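Local coordinates for protein PTHB1 (Homo sapiens, PDB 4YD8), which forms, with its N-terminal seven-bladed beta-propeller, part of the BBSome, a coat complex thought to sort specific membrane proteins to the primary cilium, at residues 87-95 and 150-158; 249-257 and 294-305. All coordinates share one frame; numbering follows the deposited sequence.

Contact 1. Residues 87-95 and 150-158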
loop_
_atom_site.group_PDB
_atom_site.type_symbol
_atom_site.label_atom_id
_atom_site.label_comp_id
_atom_site.label_asym_id
_atom_site.label_seq_id
_atom_site.Cartn_x
_atom_site.Cartn_y
_atom_site.Cartn_z
ATOM N N VAL A 87 -6.566 4.742 -2.095
ATOM C CA VAL A 87 -7.085 6.032 -2.526
ATOM C C VAL A 87 -6.827 6.145 -4.008
ATOM O O VAL A 87 -5.709 5.900 -4.459
ATOM C CB VAL A 87 -6.406 7.199 -1.765
ATOM C CG1 VAL A 87 -6.794 8.553 -2.392
ATOM C CG2 VAL A 87 -6.764 7.135 -0.272
ATOM N N GLY A 88 -7.855 6.498 -4.772
ATOM C CA GLY A 88 -7.737 6.519 -6.210
ATOM C C GLY A 88 -8.946 7.140 -6.877
ATOM O O GLY A 88 -9.864 7.629 -6.213
ATOM N N LYS A 89 -8.955 7.103 -8.201
ATOM C CA LYS A 89 -10.035 7.734 -8.957
ATOM C C LYS A 89 -11.217 6.769 -9.126
ATOM O O LYS A 89 -11.490 6.300 -10.231
ATOM C CB LYS A 89 -9.530 8.207 -10.328
ATOM C CG LYS A 89 -8.393 9.241 -10.235
ATOM C CD LYS A 89 -7.758 9.486 -11.596
ATOM C CE LYS A 89 -6.571 10.445 -11.472
ATOM N NZ LYS A 89 -6.095 10.860 -12.816
ATOM N N PHE A 90 -11.915 6.513 -8.025
ATOM C CA PHE A 90 -12.883 5.426 -7.951
ATOM C C PHE A 90 -14.308 5.858 -8.313
ATOM O O PHE A 90 -15.229 5.036 -8.275
ATOM C CB PHE A 90 -12.882 4.833 -6.542
ATOM C CG PHE A 90 -11.549 4.302 -6.099
ATOM C CD1 PHE A 90 -10.742 3.575 -6.974
ATOM C CD2 PHE A 90 -11.104 4.526 -4.807
ATOM C CE1 PHE A 90 -9.505 3.072 -6.554
ATOM C CE2 PHE A 90 -9.862 4.021 -4.371
ATOM C CZ PHE A 90 -9.071 3.300 -5.246
ATOM N N VAL A 91 -14.500 7.137 -8.658
ATOM C CA VAL A 91 -15.847 7.635 -8.974
ATOM C C VAL A 91 -15.941 8.101 -10.428
ATOM O O VAL A 91 -15.112 8.880 -10.900
ATOM C CB VAL A 91 -16.256 8.774 -8.005
ATOM C CG1 VAL A 91 -17.593 9.442 -8.433
ATOM C CG2 VAL A 91 -16.317 8.230 -6.572
ATOM N N SER A 92 -16.937 7.601 -11.157
ATOM C CA SER A 92 -17.037 7.928 -12.573
ATOM C C SER A 92 -17.381 9.412 -12.759
ATOM O O SER A 92 -18.096 9.996 -11.957
ATOM C CB SER A 92 -18.076 7.044 -13.261
ATOM O OG SER A 92 -19.360 7.245 -12.704
ATOM N N GLY A 93 -16.837 10.024 -13.802
ATOM C CA GLY A 93 -17.209 11.390 -14.146
ATOM C C GLY A 93 -16.341 12.434 -13.448
ATOM O O GLY A 93 -16.476 13.627 -13.713
ATOM N N THR A 94 -15.447 11.985 -12.568
ATOM C CA THR A 94 -14.473 12.884 -11.942
ATOM C C THR A 94 -13.116 12.209 -11.796
ATOM O O THR A 94 -13.015 10.978 -11.712
ATOM C CB THR A 94 -14.947 13.368 -10.547
ATOM O OG1 THR A 94 -13.945 14.216 -9.958
ATOM C CG2 THR A 94 -15.185 12.198 -9.612
ATOM N N GLU A 95 -12.059 13.010 -11.758
ATOM C CA GLU A 95 -10.733 12.466 -11.499
ATOM C C GLU A 95 -10.282 12.744 -10.072
ATOM O O GLU A 95 -9.143 12.447 -9.696
ATOM C CB GLU A 95 -9.723 13.008 -12.513
ATOM C CG GLU A 95 -9.952 12.415 -13.898
ATOM C CD GLU A 95 -8.772 12.589 -14.830
ATOM O OE1 GLU A 95 -7.680 12.088 -14.508
ATOM O OE2 GLU A 95 -8.940 13.221 -15.890
ATOM N N VAL A 150 -7.848 2.199 -19.915
ATOM C CA VAL A 150 -8.793 3.304 -19.778
ATOM C C VAL A 150 -8.129 4.479 -19.069
ATOM O O VAL A 150 -7.495 4.301 -18.054
ATOM C CB VAL A 150 -10.043 2.863 -18.992
ATOM C CG1 VAL A 150 -10.840 1.872 -19.816
ATOM C CG2 VAL A 150 -9.653 2.253 -17.595
ATOM N N LYS A 151 -8.254 5.685 -19.596
ATOM C CA LYS A 151 -7.633 6.828 -18.925
ATOM C C LYS A 151 -8.593 7.505 -17.953
ATOM O O LYS A 151 -9.799 7.544 -18.191
ATOM C CB LYS A 151 -7.133 7.846 -19.955
ATOM N N GLY A 152 -8.052 8.035 -16.855
ATOM C CA GLY A 152 -8.809 8.919 -15.982
ATOM C C GLY A 152 -9.713 8.235 -14.973
ATOM O O GLY A 152 -10.568 8.861 -14.366
ATOM N N ARG A 153 -9.536 6.936 -14.788
ATOM C CA ARG A 153 -10.348 6.226 -13.811
ATOM C C ARG A 153 -9.571 5.040 -13.246
ATOM O O ARG A 153 -8.771 4.414 -13.951
ATOM C CB ARG A 153 -11.662 5.760 -14.439
ATOM C CG ARG A 153 -11.486 4.703 -15.502
ATOM C CD ARG A 153 -12.772 4.463 -16.289
ATOM N NE ARG A 153 -12.697 3.179 -16.987
ATOM C CZ ARG A 153 -13.740 2.530 -17.495
ATOM N NH1 ARG A 153 -14.954 3.047 -17.393
ATOM N NH2 ARG A 153 -13.565 1.363 -18.106
ATOM N N ASP A 154 -9.795 4.746 -11.972
ATOM C CA ASP A 154 -9.175 3.591 -11.326
ATOM C C ASP A 154 -10.234 2.534 -11.057
ATOM O O ASP A 154 -11.146 2.762 -10.271
ATOM C CB ASP A 154 -8.487 4.001 -10.026
ATOM C CG ASP A 154 -7.204 4.754 -10.274
ATOM O OD1 ASP A 154 -6.427 4.263 -11.125
ATOM O OD2 ASP A 154 -6.977 5.825 -9.646
ATOM N N LEU A 155 -10.113 1.396 -11.728
ATOM C CA LEU A 155 -10.998 0.258 -11.465
ATOM C C LEU A 155 -10.408 -0.515 -10.296
ATOM O O LEU A 155 -9.246 -0.320 -9.969
ATOM C CB LEU A 155 -11.124 -0.621 -12.701
ATOM C CG LEU A 155 -11.564 0.089 -13.987
ATOM C CD1 LEU A 155 -12.073 -0.924 -15.004
ATOM C CD2 LEU A 155 -12.611 1.148 -13.695
ATOM N N ILE A 156 -11.193 -1.386 -9.671
ATOM C CA ILE A 156 -10.746 -2.092 -8.479
ATOM C C ILE A 156 -10.890 -3.591 -8.716
ATOM O O ILE A 156 -11.862 -4.040 -9.326
ATOM C CB ILE A 156 -11.551 -1.658 -7.230
ATOM C CG1 ILE A 156 -11.127 -0.246 -6.778
ATOM C CG2 ILE A 156 -11.388 -2.644 -6.065
ATOM C CD1 ILE A 156 -12.087 0.363 -5.785
ATOM N N CYS A 157 -9.889 -4.342 -8.280
ATOM C CA CYS A 157 -9.932 -5.804 -8.357
ATOM C C CYS A 157 -9.726 -6.350 -6.961
ATOM O O CYS A 157 -8.726 -6.041 -6.305
ATOM C CB CYS A 157 -8.858 -6.339 -9.294
ATOM S SG CYS A 157 -8.774 -8.169 -9.277
ATOM N N ILE A 158 -10.681 -7.148 -6.496
ATOM C CA ILE A 158 -10.608 -7.734 -5.168
ATOM C C ILE A 158 -10.365 -9.237 -5.303
ATOM O O ILE A 158 -11.080 -9.911 -6.038
ATOM C CB ILE A 158 -11.917 -7.491 -4.368
ATOM C CG1 ILE A 158 -12.169 -5.989 -4.144
ATOM C CG2 ILE A 158 -11.894 -8.229 -3.030
ATOM C CD1 ILE A 158 -13.593 -5.714 -3.645
HETATM O O HOH W 1 -13.062 8.529 -13.100
#
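The ring of Phe90 lies between the two segments: CD1 of Ile156 covers one face in a CH-pi contact, 3.9 Å from the ring centroid, while CA of Gly88 lies against the opposite face. At the ring edge, in its plane, sits the carbonyl O of Asp154, 3.4 Å from Phe90 CD1. Tyr144, on the inner strand of the next blade, adds an edge-to-face contact.

Beside the ring Asp154 holds the backbone of Lys89 twice, through its carboxylate and through its own N-H. Asp154 has CG beside its own backbone N (chi1 -74°), and from there OD2 receives the N-H of Lys89 on its anti lone pair, 2.8 Å from Lys89 N and nearly straight at 176°. In return Asp154 N reaches Lys89 O at 2.9 Å, the donor standing above the carbonyl plane. Within 87-95, Lys89 NZ and Glu95 OE1 form a salt bridge of 2.6 Å, and Glu95 CG rests on Gly152 O. A water lies 2.8 Å from both Thr94 O and Gly152 O.

The Asp154 side chain also lies about 3 Å from Gly145, a site critical for protein stability. Lys89 is thus gripped through backbone N and O, the latter also accepting from Gln170 NE2, and Asp154 joins two neighbouring blades.

Contact 2. Residues 249-257 and 294-305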
loop_
_atom_site.group_PDB
_atom_site.type_symbol
_atom_site.label_atom_id
_atom_site.label_comp_id
_atom_site.label_asym_id
_atom_site.label_seq_id
_atom_site.Cartn_x
_atom_site.Cartn_y
_atom_site.Cartn_z
ATOM N N ALA A 249 5.895 -15.407 -0.700
ATOM C CA ALA A 249 5.977 -13.945 -0.806
ATOM C C ALA A 249 5.179 -13.238 0.283
ATOM O O ALA A 249 4.072 -13.654 0.624
ATOM C CB ALA A 249 5.493 -13.490 -2.172
ATOM N N LEU A 250 5.752 -12.162 0.815
ATOM C CA LEU A 250 5.053 -11.301 1.768
ATOM C C LEU A 250 4.272 -10.187 1.071
ATOM O O LEU A 250 3.180 -9.808 1.503
ATOM C CB LEU A 250 6.052 -10.683 2.754
ATOM C CG LEU A 250 6.757 -11.630 3.729
ATOM C CD1 LEU A 250 7.761 -10.868 4.585
ATOM C CD2 LEU A 250 5.740 -12.340 4.608
ATOM N N ASP A 251 4.843 -9.649 0.001
ATOM C CA ASP A 251 4.255 -8.489 -0.644
ATOM C C ASP A 251 4.772 -8.365 -2.071
ATOM O O ASP A 251 5.829 -8.916 -2.410
ATOM C CB ASP A 251 4.584 -7.213 0.172
ATOM C CG ASP A 251 3.633 -6.060 -0.116
ATOM O OD1 ASP A 251 2.633 -6.281 -0.831
ATOM O OD2 ASP A 251 3.868 -4.934 0.402
ATOM N N ILE A 252 4.007 -7.656 -2.899
ATOM C CA ILE A 252 4.429 -7.250 -4.238
ATOM C C ILE A 252 4.168 -5.764 -4.389
ATOM O O ILE A 252 3.138 -5.270 -3.941
ATOM C CB ILE A 252 3.657 -7.967 -5.361
ATOM C CG1 ILE A 252 3.789 -9.470 -5.264
ATOM C CG2 ILE A 252 4.129 -7.499 -6.746
ATOM C CD1 ILE A 252 2.686 -10.162 -6.057
ATOM N N CYS A 253 5.089 -5.062 -5.033
ATOM C CA CYS A 253 4.945 -3.629 -5.279
ATOM C C CYS A 253 5.412 -3.344 -6.700
ATOM O O CYS A 253 6.559 -3.636 -7.034
ATOM C CB CYS A 253 5.778 -2.823 -4.273
ATOM S SG CYS A 253 5.505 -1.004 -4.409
ATOM N N ILE A 254 4.553 -2.784 -7.544
ATOM C CA ILE A 254 4.983 -2.465 -8.908
ATOM C C ILE A 254 5.251 -0.975 -9.029
ATOM O O ILE A 254 4.364 -0.175 -8.767
ATOM C CB ILE A 254 3.945 -2.886 -9.941
ATOM C CG1 ILE A 254 3.718 -4.408 -9.844
ATOM C CG2 ILE A 254 4.406 -2.495 -11.348
ATOM C CD1 ILE A 254 2.611 -4.902 -10.698
ATOM N N VAL A 255 6.469 -0.613 -9.431
ATOM C CA VAL A 255 6.865 0.801 -9.502
ATOM C C VAL A 255 7.616 1.147 -10.791
ATOM O O VAL A 255 8.269 0.304 -11.395
ATOM C CB VAL A 255 7.781 1.203 -8.317
ATOM C CG1 VAL A 255 7.139 0.891 -6.986
ATOM C CG2 VAL A 255 9.103 0.492 -8.421
ATOM N N SER A 256 7.528 2.407 -11.191
ATOM C CA SER A 256 8.361 2.940 -12.264
ATOM C C SER A 256 8.802 4.357 -11.909
ATOM O O SER A 256 7.973 5.208 -11.579
ATOM C CB SER A 256 7.610 2.931 -13.595
ATOM O OG SER A 256 8.347 3.616 -14.591
ATOM N N PHE A 257 10.105 4.609 -11.965
ATOM C CA PHE A 257 10.640 5.922 -11.611
ATOM C C PHE A 257 11.470 6.539 -12.740
ATOM O O PHE A 257 11.141 6.410 -13.919
ATOM C CB PHE A 257 11.492 5.824 -10.342
ATOM C CG PHE A 257 10.702 5.537 -9.099
ATOM C CD1 PHE A 257 9.731 6.418 -8.667
ATOM C CD2 PHE A 257 10.938 4.388 -8.359
ATOM C CE1 PHE A 257 9.000 6.158 -7.520
ATOM C CE2 PHE A 257 10.214 4.123 -7.205
ATOM C CZ PHE A 257 9.243 5.008 -6.787
ATOM N N PHE A 294 7.926 -3.788 3.156
ATOM C CA PHE A 294 8.868 -3.063 2.281
ATOM C C PHE A 294 8.172 -2.026 1.416
ATOM O O PHE A 294 6.936 -1.966 1.366
ATOM C CB PHE A 294 9.683 -4.126 1.494
ATOM C CG PHE A 294 9.107 -4.563 0.154
ATOM C CD1 PHE A 294 7.727 -4.683 -0.049
ATOM C CD2 PHE A 294 9.958 -4.766 -0.934
ATOM C CE1 PHE A 294 7.208 -5.090 -1.301
ATOM C CE2 PHE A 294 9.460 -5.219 -2.162
ATOM C CZ PHE A 294 8.088 -5.348 -2.356
ATOM N N LEU A 295 8.973 -1.172 0.788
ATOM C CA LEU A 295 8.466 -0.150 -0.108
ATOM C C LEU A 295 9.588 0.364 -1.002
ATOM O O LEU A 295 10.430 1.144 -0.545
ATOM C CB LEU A 295 7.863 1.035 0.676
ATOM C CG LEU A 295 7.259 2.086 -0.259
ATOM C CD1 LEU A 295 5.894 1.613 -0.764
ATOM C CD2 LEU A 295 7.165 3.451 0.405
ATOM N N PRO A 296 9.605 -0.063 -2.279
ATOM C CA PRO A 296 10.425 0.617 -3.292
ATOM C C PRO A 296 9.865 2.023 -3.462
ATOM O O PRO A 296 8.714 2.125 -3.901
ATOM C CB PRO A 296 10.216 -0.216 -4.571
ATOM C CG PRO A 296 9.535 -1.486 -4.114
ATOM C CD PRO A 296 8.771 -1.126 -2.866
ATOM N N TYR A 297 10.616 3.064 -3.107
ATOM C CA TYR A 297 9.994 4.380 -2.880
ATOM C C TYR A 297 10.561 5.515 -3.705
ATOM O O TYR A 297 9.941 6.573 -3.792
ATOM C CB TYR A 297 10.082 4.764 -1.391
ATOM C CG TYR A 297 11.488 5.090 -0.894
ATOM C CD1 TYR A 297 12.343 4.075 -0.480
ATOM C CD2 TYR A 297 11.946 6.406 -0.816
ATOM C CE1 TYR A 297 13.628 4.352 -0.022
ATOM C CE2 TYR A 297 13.241 6.699 -0.355
ATOM C CZ TYR A 297 14.073 5.662 0.040
ATOM O OH TYR A 297 15.352 5.912 0.486
ATOM N N CYS A 298 11.729 5.327 -4.312
ATOM C CA CYS A 298 12.272 6.385 -5.164
ATOM C C CYS A 298 13.461 5.890 -5.959
ATOM O O CYS A 298 13.982 4.791 -5.727
ATOM C CB CYS A 298 12.689 7.612 -4.346
ATOM S SG CYS A 298 14.342 7.526 -3.582
ATOM N N SER A 299 13.886 6.718 -6.901
ATOM C CA SER A 299 15.140 6.493 -7.594
ATOM C C SER A 299 16.009 7.726 -7.446
ATOM O O SER A 299 15.576 8.828 -7.789
ATOM C CB SER A 299 14.907 6.179 -9.068
ATOM O OG SER A 299 16.131 6.287 -9.773
ATOM N N VAL A 300 17.223 7.559 -6.922
ATOM C CA VAL A 300 18.114 8.715 -6.740
ATOM C C VAL A 300 19.142 8.809 -7.855
ATOM O O VAL A 300 19.910 9.768 -7.917
ATOM C CB VAL A 300 18.855 8.675 -5.389
ATOM C CG1 VAL A 300 17.860 8.512 -4.234
ATOM C CG2 VAL A 300 19.894 7.554 -5.377
ATOM N N SER A 301 19.170 7.813 -8.734
ATOM C CA SER A 301 20.035 7.882 -9.912
ATOM C C SER A 301 19.508 6.957 -10.994
ATOM O O SER A 301 18.876 5.937 -10.697
ATOM C CB SER A 301 21.483 7.524 -9.563
ATOM O OG SER A 301 21.599 6.153 -9.235
ATOM N N GLU A 302 19.774 7.314 -12.248
ATOM C CA GLU A 302 19.224 6.569 -13.374
ATOM C C GLU A 302 19.551 5.078 -13.298
ATOM O O GLU A 302 20.690 4.684 -13.034
ATOM C CB GLU A 302 19.743 7.148 -14.692
ATOM N N GLY A 303 18.537 4.252 -13.513
ATOM C CA GLY A 303 18.726 2.817 -13.502
ATOM C C GLY A 303 18.737 2.190 -12.119
ATOM O O GLY A 303 18.783 0.965 -12.012
ATOM N N THR A 304 18.701 2.999 -11.056
ATOM C CA THR A 304 18.661 2.416 -9.710
ATOM C C THR A 304 17.361 2.726 -8.977
ATOM O O THR A 304 16.624 3.643 -9.328
ATOM C CB THR A 304 19.845 2.886 -8.840
ATOM O OG1 THR A 304 19.641 4.248 -8.431
ATOM C CG2 THR A 304 21.154 2.761 -9.613
ATOM N N ILE A 305 17.093 1.937 -7.950
ATOM C CA ILE A 305 15.892 2.127 -7.153
ATOM C C ILE A 305 16.218 1.962 -5.674
ATOM O O ILE A 305 17.004 1.087 -5.273
ATOM C CB ILE A 305 14.761 1.142 -7.577
ATOM C CG1 ILE A 305 14.387 1.363 -9.047
ATOM C CG2 ILE A 305 13.532 1.303 -6.681
ATOM C CD1 ILE A 305 13.242 0.522 -9.549
HETATM O O HOH W 2 5.134 -4.744 2.676
HETATM O O HOH W 3 4.668 -2.039 -0.108
#
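Phe257 lies over the backbone of 297-299. CB packs on CB of Ser299 at 3.7 Å. With CG beside the backbone N (chi1 -69°) and near Ser299 N, the ring extends over the chain: CE2 approaches Cys298 N at 3.5 Å, and CZ, at the tip, comes to 3.4 Å from Tyr297 C. One ring face lies on Cys298 CA, a CH-pi contact of 3.8 Å to the centroid, with Ser299 N under the same face.

Farther back along the strand, Val255 sets CG1 and CG2 against CB of Pro296, and Cys253 rests its SG on Pro296 CD at 3.6 Å. Pro296 CD in turn lies over the centre of the Phe294 ring. At the far end Asp251 OD2 sits at the edge of that ring and accepts from two waters; one accepts from Phe294 N, 3.0 Å away, and the other donates to Phe294 O, 2.7 Å away.

No direct hydrogen bond joins the segments. Strands 251-255 and 294-298 run nearly parallel, 11° apart, with axes 7.7 Å from each other at closest approach, an arrangement typical of the innermost strands of adjacent beta-propeller blades, which pack through side chains.

How the contacts relate
Contacts 1 and 2 illustrate two ways of joining successive blades of one propeller. Both are partly buried, each combining buried residues with an exposed one, but contact 1 lies farther from the centre of the chain (about 16 Å between centres, against about 13 Å). They involve different blades and do not touch. In 87-95 with 150-158, an inner strand's end and following loop meet the loop leading into a second strand of the next blade, where backbone N-H and C=O groups and a carboxylate come within direct bonding distance. In 249-257 with 294-305, two inner strands lie side by side; packing of side chains on side chains and backbone dominates, and an aspartate is water-bridged to the other strand.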